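Side-chain contacts in ferritin heavy chain (Trichoplusia ni, PDB 1Z6O), which probably stores iron in a soluble, non-toxic form, its heavy chain oxidising incoming ferrous iron, within a secreted 24-chain shell of heavy and light chains: residues Y39-A44 and S100-G105; A44-S47 and N52-G55; A161-T166 and F180-K185. All coordinates share one frame; numbering follows the deposited sequence.

Overall arrangement
All three contacts lie at one end of the ferritin four-helix bundle, on the same side of the chain's centre. Contacts 1 and 2 start on helix 19-47 and share A44, touching, their centres about 8 Å apart. Contact 1 brings in the long loop before helix 105-132, contact 2 the turn into helix 54-80. Contact 3 follows both along the chain and packs the short helix 175-186 against helix 139-168, its centre about 14 Å from contact 2 and 15 Å from contact 1. D183 of helix 175-186 reaches the start of helix 54-80, joining contacts 2 and 3. Together they join loop, turn and final helix at this end of the bundle, where light chains also pack.

Contact 1: residues Y39-A44 and S100-G105; sequences YLAMGA and SSWKGG
M42 lays its side chain over one face of the W102 indole, a Met-aromatic contact made where the long loop of the ferritin four-helix bundle, which leads from helix 54-80 to helix 105-132, passes helix 19-47. The closest side-chain atom is M42 CG, 3.7 Å from the centroid of the W102 six-membered ring and 22° off its normal: a CH-pi contact displaced toward the rim of the ring. With CG beside the backbone N (chi1 -70°) and the chain extended beyond, the thioether crosses the indole at about a right angle. M42 SD stays above the same ring but farther off, 4.9 Å from the centroid, and M42 CE comes to 3.9 Å from W102 NE1. A41 adds its methyl, CB lying 4.2 Å from W102 CH2, while its carbonyl approaches the ring obliquely. Outside this shell, W102 NE1 donates to ND1 of H111 on helix 105-132, whose ring also meets the indole, and M42 packs on H111, M115 and F60. Replacing W102 by a serine would probably remove the indole face under M42 CG, opening a gap beside the thioether, and leave H111 ND1 without the indole N-H. Alongside the ring a water bridges helix and loop, donating to A41 O at 2.6 Å and to S100 O at 2.7 Å.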
ATOM      1  N   TYR M  39       7.380  19.809 -47.424  1.00 18.31           N
ATOM      2  CA  TYR M  39       8.080  19.230 -46.271  1.00 17.18           C
ATOM      3  C   TYR M  39       8.183  17.711 -46.421  1.00 15.34           C
ATOM      4  O   TYR M  39       9.176  17.117 -45.996  1.00 16.32           O
ATOM      5  CB  TYR M  39       7.365  19.580 -44.956  1.00 14.02           C
ATOM      6  CG  TYR M  39       7.713  20.958 -44.437  1.00 19.38           C
ATOM      7  CD1 TYR M  39       6.718  21.857 -44.047  1.00 16.73           C
ATOM      8  CD2 TYR M  39       9.049  21.339 -44.277  1.00 21.79           C
ATOM      9  CE1 TYR M  39       7.046  23.114 -43.496  1.00 18.13           C
ATOM     10  CE2 TYR M  39       9.388  22.579 -43.728  1.00 23.16           C
ATOM     11  CZ  TYR M  39       8.388  23.458 -43.339  1.00 27.71           C
ATOM     12  OH  TYR M  39       8.746  24.661 -42.770  1.00 26.50           O
ATOM     13  N   LEU M  40       7.168  17.069 -47.005  1.00 15.11           N
ATOM     14  CA  LEU M  40       7.253  15.614 -47.212  1.00 16.87           C
ATOM     15  C   LEU M  40       8.451  15.303 -48.102  1.00 16.97           C
ATOM     16  O   LEU M  40       9.146  14.311 -47.895  1.00 17.09           O
ATOM     17  CB  LEU M  40       6.008  15.049 -47.919  1.00 17.86           C
ATOM     18  CG  LEU M  40       4.744  14.711 -47.134  1.00 28.39           C
ATOM     19  CD1 LEU M  40       3.713  14.085 -48.101  1.00 22.92           C
ATOM     20  CD2 LEU M  40       5.085  13.725 -46.002  1.00 22.75           C
ATOM     21  N   ALA M  41       8.673  16.133 -49.119  1.00 16.44           N
ATOM     22  CA  ALA M  41       9.798  15.908 -50.025  1.00 16.96           C
ATOM     23  C   ALA M  41      11.132  16.094 -49.296  1.00 16.87           C
ATOM     24  O   ALA M  41      12.111  15.411 -49.611  1.00 16.00           O
ATOM     25  CB  ALA M  41       9.704  16.853 -51.241  1.00 17.26           C
ATOM     26  N   MET M  42      11.189  17.015 -48.332  1.00 14.89           N
ATOM     27  CA  MET M  42      12.421  17.198 -47.565  1.00 17.22           C
ATOM     28  C   MET M  42      12.645  15.968 -46.691  1.00 15.99           C
ATOM     29  O   MET M  42      13.766  15.474 -46.574  1.00 17.43           O
ATOM     30  CB  MET M  42      12.345  18.438 -46.668  1.00 16.17           C
ATOM     31  CG  MET M  42      12.356  19.753 -47.424  1.00 22.77           C
ATOM     32  SD  MET M  42      12.500  21.147 -46.240  1.00 26.22           S
ATOM     33  CE  MET M  42      12.504  22.552 -47.381  1.00 26.37           C
ATOM     34  N   GLY M  43      11.579  15.479 -46.065  1.00 15.08           N
ATOM     35  CA  GLY M  43      11.711  14.284 -45.238  1.00 14.78           C
ATOM     36  C   GLY M  43      12.217  13.115 -46.078  1.00 18.18           C
ATOM     37  O   GLY M  43      13.091  12.350 -45.656  1.00 15.87           O
ATOM     38  N   ALA M  44      11.666  12.972 -47.279  1.00 14.81           N
ATOM     39  CA  ALA M  44      12.074  11.893 -48.184  1.00 15.81           C
ATOM     40  C   ALA M  44      13.558  12.017 -48.554  1.00 17.96           C
ATOM     41  O   ALA M  44      14.284  11.024 -48.592  1.00 16.74           O
ATOM     42  CB  ALA M  44      11.220  11.936 -49.465  1.00 15.29           C
ATOM     43  N   SER M 100      12.965  18.895 -54.836  1.00 18.78           N
ATOM     44  CA  SER M 100      13.053  17.545 -54.286  1.00 21.36           C
ATOM     45  C   SER M 100      14.435  17.180 -53.764  1.00 21.94           C
ATOM     46  O   SER M 100      14.633  16.087 -53.232  1.00 21.86           O
ATOM     47  CB  SER M 100      12.619  16.523 -55.343  1.00 24.48           C
ATOM     48  OG  SER M 100      13.512  16.544 -56.442  1.00 31.52           O
ATOM     49  N   SER M 101      15.388  18.095 -53.893  1.00 19.45           N
ATOM     50  CA  SER M 101      16.741  17.824 -53.417  1.00 19.28           C
ATOM     51  C   SER M 101      17.370  19.080 -52.819  1.00 20.35           C
ATOM     52  O   SER M 101      17.055  20.188 -53.245  1.00 19.36           O
ATOM     53  CB  SER M 101      17.604  17.319 -54.584  1.00 27.51           C
ATOM     54  OG  SER M 101      18.903  16.998 -54.130  1.00 34.87           O
ATOM     55  N   TRP M 102      18.247  18.892 -51.833  1.00 17.66           N
ATOM     56  CA  TRP M 102      18.947  19.985 -51.150  1.00 19.60           C
ATOM     57  C   TRP M 102      20.403  19.549 -50.980  1.00 21.55           C
ATOM     58  O   TRP M 102      20.680  18.368 -50.777  1.00 20.88           O
ATOM     59  CB  TRP M 102      18.313  20.253 -49.764  1.00 18.24           C
ATOM     60  CG  TRP M 102      16.901  20.791 -49.874  1.00 18.24           C
ATOM     61  CD1 TRP M 102      16.519  22.108 -49.897  1.00 18.49           C
ATOM     62  CD2 TRP M 102      15.721  20.026 -50.153  1.00 16.15           C
ATOM     63  NE1 TRP M 102      15.172  22.205 -50.187  1.00 18.45           N
ATOM     64  CE2 TRP M 102      14.663  20.941 -50.351  1.00 16.48           C
ATOM     65  CE3 TRP M 102      15.459  18.649 -50.265  1.00 16.75           C
ATOM     66  CZ2 TRP M 102      13.361  20.527 -50.660  1.00 16.52           C
ATOM     67  CZ3 TRP M 102      14.159  18.235 -50.573  1.00 17.75           C
ATOM     68  CH2 TRP M 102      13.129  19.173 -50.768  1.00 17.97           C
ATOM     69  N   LYS M 103      21.336  20.490 -51.053  1.00 19.23           N
ATOM     70  CA  LYS M 103      22.750  20.141 -50.915  1.00 26.83           C
ATOM     71  C   LYS M 103      23.093  19.597 -49.531  1.00 29.12           C
ATOM     72  O   LYS M 103      23.910  18.690 -49.398  1.00 35.39           O
ATOM     73  CB  LYS M 103      23.630  21.353 -51.222  1.00 36.61           C
ATOM     74  CG  LYS M 103      23.524  21.814 -52.666  1.00 60.55           C
ATOM     75  CD  LYS M 103      24.410  23.026 -52.936  1.00 75.94           C
ATOM     76  CE  LYS M 103      24.198  23.566 -54.345  1.00 81.18           C
ATOM     77  NZ  LYS M 103      25.050  24.761 -54.619  1.00 87.84           N
ATOM     78  N   GLY M 104      22.465  20.142 -48.502  1.00 24.48           N
ATOM     79  CA  GLY M 104      22.729  19.674 -47.153  1.00 21.31           C
ATOM     80  C   GLY M 104      21.689  20.226 -46.199  1.00 21.08           C
ATOM     81  O   GLY M 104      20.718  20.855 -46.637  1.00 18.38           O
ATOM     82  N   GLY M 105      21.887  19.993 -44.907  1.00 18.47           N
ATOM     83  CA  GLY M 105      20.948  20.470 -43.905  1.00 18.52           C
ATOM     84  C   GLY M 105      20.777  21.981 -43.909  1.00 19.54           C
ATOM     85  O   GLY M 105      19.664  22.473 -43.743  1.00 18.49           O
TER
HETATM   86  O   HOH W   1      12.661  14.628 -52.078  1.00 18.57           O

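Contact 2: residues A44-S47 and N52-G55; sequences AHFS and NRPG
F46 O, in the last part of helix 19-47, accepts the backbone N-H of R53 at 3.1 Å from R53 N. The bond is fairly straight, 161° at the hydrogen, and the donor lies in the carbonyl plane. R53 occupies the N-cap position of helix 54-80, so this link ties helix 19-47 to the start of the next helix. R53 CB rests 3.8 Å from F46 CD2, an apolar contact oblique to the ring, and F46 CB lies against the backbone carbonyl, 3.6 Å from R53 O. The F46 ring is also braced by its neighbour H45, whose CD2 sits over the ring centre, and it meets F56 of helix 54-80. A bend at chi2 (-64°) carries the guanidinium of R53 away from F46, where NE forms a salt bridge with E179 and NH1 another with D184 of a light chain. That light chain supplies R176, which hydrogen-bonds to N52 OD1 through NH1 and to S47 O through NH2, so the turn is gripped from within and from a neighbouring chain. Such a backbone clasp across a short connection suits the helical hairpin formed by the first two helices of a ferritin four-helix bundle.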
ATOM      1  N   ALA M  44      11.666  12.972 -47.279  1.00 14.81           N
ATOM      2  CA  ALA M  44      12.074  11.893 -48.184  1.00 15.81           C
ATOM      3  C   ALA M  44      13.558  12.017 -48.554  1.00 17.96           C
ATOM      4  O   ALA M  44      14.284  11.024 -48.592  1.00 16.74           O
ATOM      5  CB  ALA M  44      11.220  11.936 -49.465  1.00 15.29           C
ATOM      6  N   HIS M  45      14.007  13.235 -48.839  1.00 14.98           N
ATOM      7  CA  HIS M  45      15.407  13.446 -49.213  1.00 16.08           C
ATOM      8  C   HIS M  45      16.375  13.033 -48.105  1.00 18.72           C
ATOM      9  O   HIS M  45      17.346  12.319 -48.353  1.00 15.99           O
ATOM     10  CB  HIS M  45      15.653  14.923 -49.563  1.00 16.73           C
ATOM     11  CG  HIS M  45      17.099  15.249 -49.795  1.00 19.19           C
ATOM     12  ND1 HIS M  45      17.733  15.014 -50.998  1.00 17.80           N
ATOM     13  CD2 HIS M  45      18.045  15.746 -48.961  1.00 17.76           C
ATOM     14  CE1 HIS M  45      19.008  15.353 -50.896  1.00 19.85           C
ATOM     15  NE2 HIS M  45      19.224  15.801 -49.670  1.00 19.66           N
ATOM     16  N   PHE M  46      16.125  13.480 -46.879  1.00 14.46           N
ATOM     17  CA  PHE M  46      17.041  13.136 -45.799  1.00 16.14           C
ATOM     18  C   PHE M  46      16.936  11.695 -45.323  1.00 17.06           C
ATOM     19  O   PHE M  46      17.777  11.235 -44.550  1.00 17.00           O
ATOM     20  CB  PHE M  46      16.901  14.141 -44.641  1.00 15.46           C
ATOM     21  CG  PHE M  46      17.411  15.518 -45.003  1.00 17.62           C
ATOM     22  CD1 PHE M  46      16.532  16.521 -45.396  1.00 15.80           C
ATOM     23  CD2 PHE M  46      18.789  15.765 -45.059  1.00 16.19           C
ATOM     24  CE1 PHE M  46      17.011  17.762 -45.852  1.00 18.10           C
ATOM     25  CE2 PHE M  46      19.287  17.000 -45.514  1.00 16.99           C
ATOM     26  CZ  PHE M  46      18.397  17.998 -45.910  1.00 18.82           C
ATOM     27  N   SER M  47      15.917  10.982 -45.805  1.00 14.75           N
ATOM     28  CA  SER M  47      15.738   9.566 -45.479  1.00 17.46           C
ATOM     29  C   SER M  47      16.575   8.675 -46.412  1.00 16.92           C
ATOM     30  O   SER M  47      16.757   7.493 -46.130  1.00 17.34           O
ATOM     31  CB  SER M  47      14.264   9.152 -45.630  1.00 16.93           C
ATOM     32  OG  SER M  47      13.460   9.788 -44.654  1.00 18.90           O
ATOM     33  N   ASN M  52      21.299  10.011 -45.425  1.00 17.68           N
ATOM     34  CA  ASN M  52      21.273   9.469 -44.075  1.00 18.66           C
ATOM     35  C   ASN M  52      21.318  10.460 -42.910  1.00 21.76           C
ATOM     36  O   ASN M  52      22.218  10.397 -42.069  1.00 17.97           O
ATOM     37  CB  ASN M  52      22.431   8.444 -43.940  1.00 17.34           C
ATOM     38  CG  ASN M  52      22.232   7.487 -42.784  1.00 21.18           C
ATOM     39  OD1 ASN M  52      21.147   6.929 -42.617  1.00 21.28           O
ATOM     40  ND2 ASN M  52      23.278   7.279 -41.980  1.00 20.24           N
ATOM     41  N   ARG M  53      20.342  11.359 -42.852  1.00 16.52           N
ATOM     42  CA  ARG M  53      20.249  12.327 -41.757  1.00 17.39           C
ATOM     43  C   ARG M  53      18.856  12.112 -41.159  1.00 17.45           C
ATOM     44  O   ARG M  53      17.920  12.869 -41.437  1.00 17.74           O
ATOM     45  CB  ARG M  53      20.401  13.751 -42.305  1.00 18.59           C
ATOM     46  CG  ARG M  53      21.791  14.035 -42.897  1.00 19.93           C
ATOM     47  CD  ARG M  53      22.872  13.958 -41.815  1.00 23.69           C
ATOM     48  NE  ARG M  53      24.200  14.326 -42.317  1.00 24.17           N
ATOM     49  CZ  ARG M  53      25.287  13.564 -42.195  1.00 31.01           C
ATOM     50  NH1 ARG M  53      25.207  12.384 -41.593  1.00 32.13           N
ATOM     51  NH2 ARG M  53      26.458  13.987 -42.656  1.00 31.83           N
ATOM     52  N   PRO M  54      18.697  11.059 -40.342  1.00 20.90           N
ATOM     53  CA  PRO M  54      17.398  10.752 -39.725  1.00 21.19           C
ATOM     54  C   PRO M  54      16.819  11.852 -38.848  1.00 19.14           C
ATOM     55  O   PRO M  54      15.595  11.957 -38.710  1.00 18.29           O
ATOM     56  CB  PRO M  54      17.672   9.449 -38.953  1.00 22.87           C
ATOM     57  CG  PRO M  54      19.152   9.573 -38.597  1.00 23.41           C
ATOM     58  CD  PRO M  54      19.741  10.116 -39.888  1.00 22.11           C
ATOM     59  N   GLY M  55      17.687  12.662 -38.249  1.00 18.80           N
ATOM     60  CA  GLY M  55      17.214  13.762 -37.419  1.00 18.74           C
ATOM     61  C   GLY M  55      16.503  14.784 -38.297  1.00 19.50           C
ATOM     62  O   GLY M  55      15.404  15.245 -37.971  1.00 17.06           O
TER

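Contact 3: residues A161-T166 and F180-K185; sequences AGKAST and FIFDKK
F182 reaches from the short fifth helix of the ferritin fold, 175-186, to the last long helix of the bundle, 139-168, where K163 and T166 receive it. Its ring is the main bridge: CG stands anti to the backbone N (chi1 -172°), which sends the ring outward from its own helix with CZ leading. F182 CZ lies 3.8 Å from K163 CB, and that methylene sits at the ring edge, in its plane, the two side chains crossing at about a right angle. The carbonyl of K163 comes in obliquely, K163 O also 3.8 Å from F182 CZ. One helical turn on, T166 CG2 meets the edge near F182 CE1 at 4.0 Å, so the leading edge of the ring, CZ and CE1, abuts a lysine methylene and a threonine methyl side by side. The polar ends turn elsewhere: K163 NZ forms a salt bridge with D159, T166 OG1 is hydrogen-bonded to ND2 of N68 of a light chain, and Y202 of that chain packs on T166. Next to F182, D183 OD1 accepts the backbone N-H of F56 in helix 54-80. The other oxygen, D183 OD2, uses its anti lone pair for a salt bridge with K184 NZ at 2.8 Å.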
ATOM      1  N   ALA M 161      15.630  29.827 -37.934  1.00 15.24           N
ATOM      2  CA  ALA M 161      16.739  30.764 -38.149  1.00 15.57           C
ATOM      3  C   ALA M 161      17.908  30.416 -37.223  1.00 16.79           C
ATOM      4  O   ALA M 161      19.068  30.456 -37.637  1.00 16.79           O
ATOM      5  CB  ALA M 161      16.277  32.212 -37.891  1.00 15.30           C
ATOM      6  N   GLY M 162      17.604  30.096 -35.968  1.00 16.78           N
ATOM      7  CA  GLY M 162      18.657  29.728 -35.030  1.00 16.50           C
ATOM      8  C   GLY M 162      19.350  28.439 -35.461  1.00 19.69           C
ATOM      9  O   GLY M 162      20.578  28.339 -35.413  1.00 17.79           O
ATOM     10  N   LYS M 163      18.573  27.442 -35.872  1.00 16.01           N
ATOM     11  CA  LYS M 163      19.161  26.177 -36.327  1.00 16.44           C
ATOM     12  C   LYS M 163      20.074  26.424 -37.533  1.00 18.25           C
ATOM     13  O   LYS M 163      21.185  25.887 -37.608  1.00 16.91           O
ATOM     14  CB  LYS M 163      18.061  25.181 -36.712  1.00 15.90           C
ATOM     15  CG  LYS M 163      17.354  24.513 -35.507  1.00 18.29           C
ATOM     16  CD  LYS M 163      16.188  23.656 -36.010  1.00 22.32           C
ATOM     17  CE  LYS M 163      15.716  22.647 -34.968  1.00 31.28           C
ATOM     18  NZ  LYS M 163      15.444  23.264 -33.648  1.00 33.10           N
ATOM     19  N   ALA M 164      19.604  27.227 -38.483  1.00 15.67           N
ATOM     20  CA  ALA M 164      20.403  27.528 -39.669  1.00 16.12           C
ATOM     21  C   ALA M 164      21.701  28.244 -39.291  1.00 17.90           C
ATOM     22  O   ALA M 164      22.760  27.898 -39.809  1.00 18.26           O
ATOM     23  CB  ALA M 164      19.596  28.388 -40.656  1.00 15.72           C
ATOM     24  N   SER M 165      21.632  29.238 -38.400  1.00 16.20           N
ATOM     25  CA  SER M 165      22.850  29.955 -37.993  1.00 18.73           C
ATOM     26  C   SER M 165      23.846  29.016 -37.327  1.00 16.39           C
ATOM     27  O   SER M 165      25.032  29.031 -37.638  1.00 18.78           O
ATOM     28  CB  SER M 165      22.550  31.088 -36.989  1.00 20.03           C
ATOM     29  OG  SER M 165      21.799  32.123 -37.591  1.00 31.73           O
ATOM     30  N   THR M 166      23.359  28.218 -36.388  1.00 17.24           N
ATOM     31  CA  THR M 166      24.226  27.293 -35.659  1.00 16.47           C
ATOM     32  C   THR M 166      24.923  26.303 -36.586  1.00 18.17           C
ATOM     33  O   THR M 166      26.137  26.110 -36.504  1.00 17.84           O
ATOM     34  CB  THR M 166      23.412  26.518 -34.603  1.00 19.36           C
ATOM     35  OG1 THR M 166      22.958  27.442 -33.608  1.00 22.98           O
ATOM     36  CG2 THR M 166      24.265  25.425 -33.932  1.00 19.54           C
ATOM     37  N   PHE M 180      26.652  15.784 -38.902  1.00 17.63           N
ATOM     38  CA  PHE M 180      26.366  14.508 -38.251  1.00 17.37           C
ATOM     39  C   PHE M 180      25.942  14.721 -36.793  1.00 17.22           C
ATOM     40  O   PHE M 180      24.936  14.172 -36.336  1.00 18.49           O
ATOM     41  CB  PHE M 180      27.603  13.598 -38.283  1.00 17.64           C
ATOM     42  CG  PHE M 180      27.404  12.288 -37.563  1.00 18.75           C
ATOM     43  CD1 PHE M 180      26.843  11.192 -38.224  1.00 20.03           C
ATOM     44  CD2 PHE M 180      27.760  12.156 -36.221  1.00 19.38           C
ATOM     45  CE1 PHE M 180      26.641   9.976 -37.552  1.00 22.24           C
ATOM     46  CE2 PHE M 180      27.563  10.940 -35.533  1.00 21.08           C
ATOM     47  CZ  PHE M 180      27.002   9.850 -36.204  1.00 20.16           C
ATOM     48  N   ILE M 181      26.719  15.513 -36.056  1.00 14.67           N
ATOM     49  CA  ILE M 181      26.413  15.772 -34.651  1.00 15.89           C
ATOM     50  C   ILE M 181      25.097  16.543 -34.506  1.00 17.94           C
ATOM     51  O   ILE M 181      24.257  16.213 -33.665  1.00 18.50           O
ATOM     52  CB  ILE M 181      27.561  16.576 -33.985  1.00 17.97           C
ATOM     53  CG1 ILE M 181      28.808  15.684 -33.880  1.00 19.48           C
ATOM     54  CG2 ILE M 181      27.132  17.075 -32.586  1.00 19.79           C
ATOM     55  CD1 ILE M 181      30.071  16.446 -33.461  1.00 19.64           C
ATOM     56  N   PHE M 182      24.925  17.573 -35.326  1.00 17.18           N
ATOM     57  CA  PHE M 182      23.712  18.393 -35.283  1.00 16.18           C
ATOM     58  C   PHE M 182      22.478  17.520 -35.550  1.00 18.69           C
ATOM     59  O   PHE M 182      21.441  17.652 -34.886  1.00 18.16           O
ATOM     60  CB  PHE M 182      23.817  19.497 -36.340  1.00 17.26           C
ATOM     61  CG  PHE M 182      22.716  20.527 -36.264  1.00 18.54           C
ATOM     62  CD1 PHE M 182      22.876  21.680 -35.494  1.00 20.00           C
ATOM     63  CD2 PHE M 182      21.530  20.346 -36.971  1.00 19.08           C
ATOM     64  CE1 PHE M 182      21.857  22.651 -35.432  1.00 23.40           C
ATOM     65  CE2 PHE M 182      20.502  21.311 -36.918  1.00 21.37           C
ATOM     66  CZ  PHE M 182      20.670  22.461 -36.148  1.00 21.17           C
ATOM     67  N   ASP M 183      22.601  16.624 -36.523  1.00 16.92           N
ATOM     68  CA  ASP M 183      21.517  15.712 -36.896  1.00 19.20           C
ATOM     69  C   ASP M 183      21.122  14.821 -35.719  1.00 21.06           C
ATOM     70  O   ASP M 183      19.936  14.619 -35.459  1.00 19.25           O
ATOM     71  CB  ASP M 183      21.958  14.831 -38.080  1.00 20.57           C
ATOM     72  CG  ASP M 183      20.879  13.835 -38.513  1.00 28.74           C
ATOM     73  OD1 ASP M 183      19.851  14.281 -39.064  1.00 26.33           O
ATOM     74  OD2 ASP M 183      21.056  12.611 -38.301  1.00 26.40           O
ATOM     75  N   LYS M 184      22.105  14.282 -34.999  1.00 18.07           N
ATOM     76  CA  LYS M 184      21.769  13.422 -33.867  1.00 18.10           C
ATOM     77  C   LYS M 184      21.154  14.242 -32.732  1.00 19.99           C
ATOM     78  O   LYS M 184      20.287  13.747 -32.009  1.00 21.22           O
ATOM     79  CB  LYS M 184      23.005  12.637 -33.399  1.00 20.41           C
ATOM     80  CG  LYS M 184      23.601  11.765 -34.514  1.00 21.05           C
ATOM     81  CD  LYS M 184      22.517  10.938 -35.214  1.00 23.05           C
ATOM     82  CE  LYS M 184      23.022  10.291 -36.507  1.00 29.00           C
ATOM     83  NZ  LYS M 184      23.392  11.316 -37.537  1.00 34.78           N
ATOM     84  N   LYS M 185      21.593  15.489 -32.574  1.00 19.33           N
ATOM     85  CA  LYS M 185      21.002  16.358 -31.545  1.00 22.01           C
ATOM     86  C   LYS M 185      19.509  16.570 -31.864  1.00 25.02           C
ATOM     87  O   LYS M 185      18.695  16.708 -30.956  1.00 23.06           O
ATOM     88  CB  LYS M 185      21.690  17.724 -31.506  1.00 25.60           C
ATOM     89  CG  LYS M 185      23.131  17.709 -31.036  1.00 35.26           C
ATOM     90  CD  LYS M 185      23.211  17.607 -29.545  1.00 37.78           C
ATOM     91  CE  LYS M 185      24.637  17.833 -29.053  1.00 39.95           C
ATOM     92  NZ  LYS M 185      24.627  17.881 -27.559  1.00 33.33           N
TER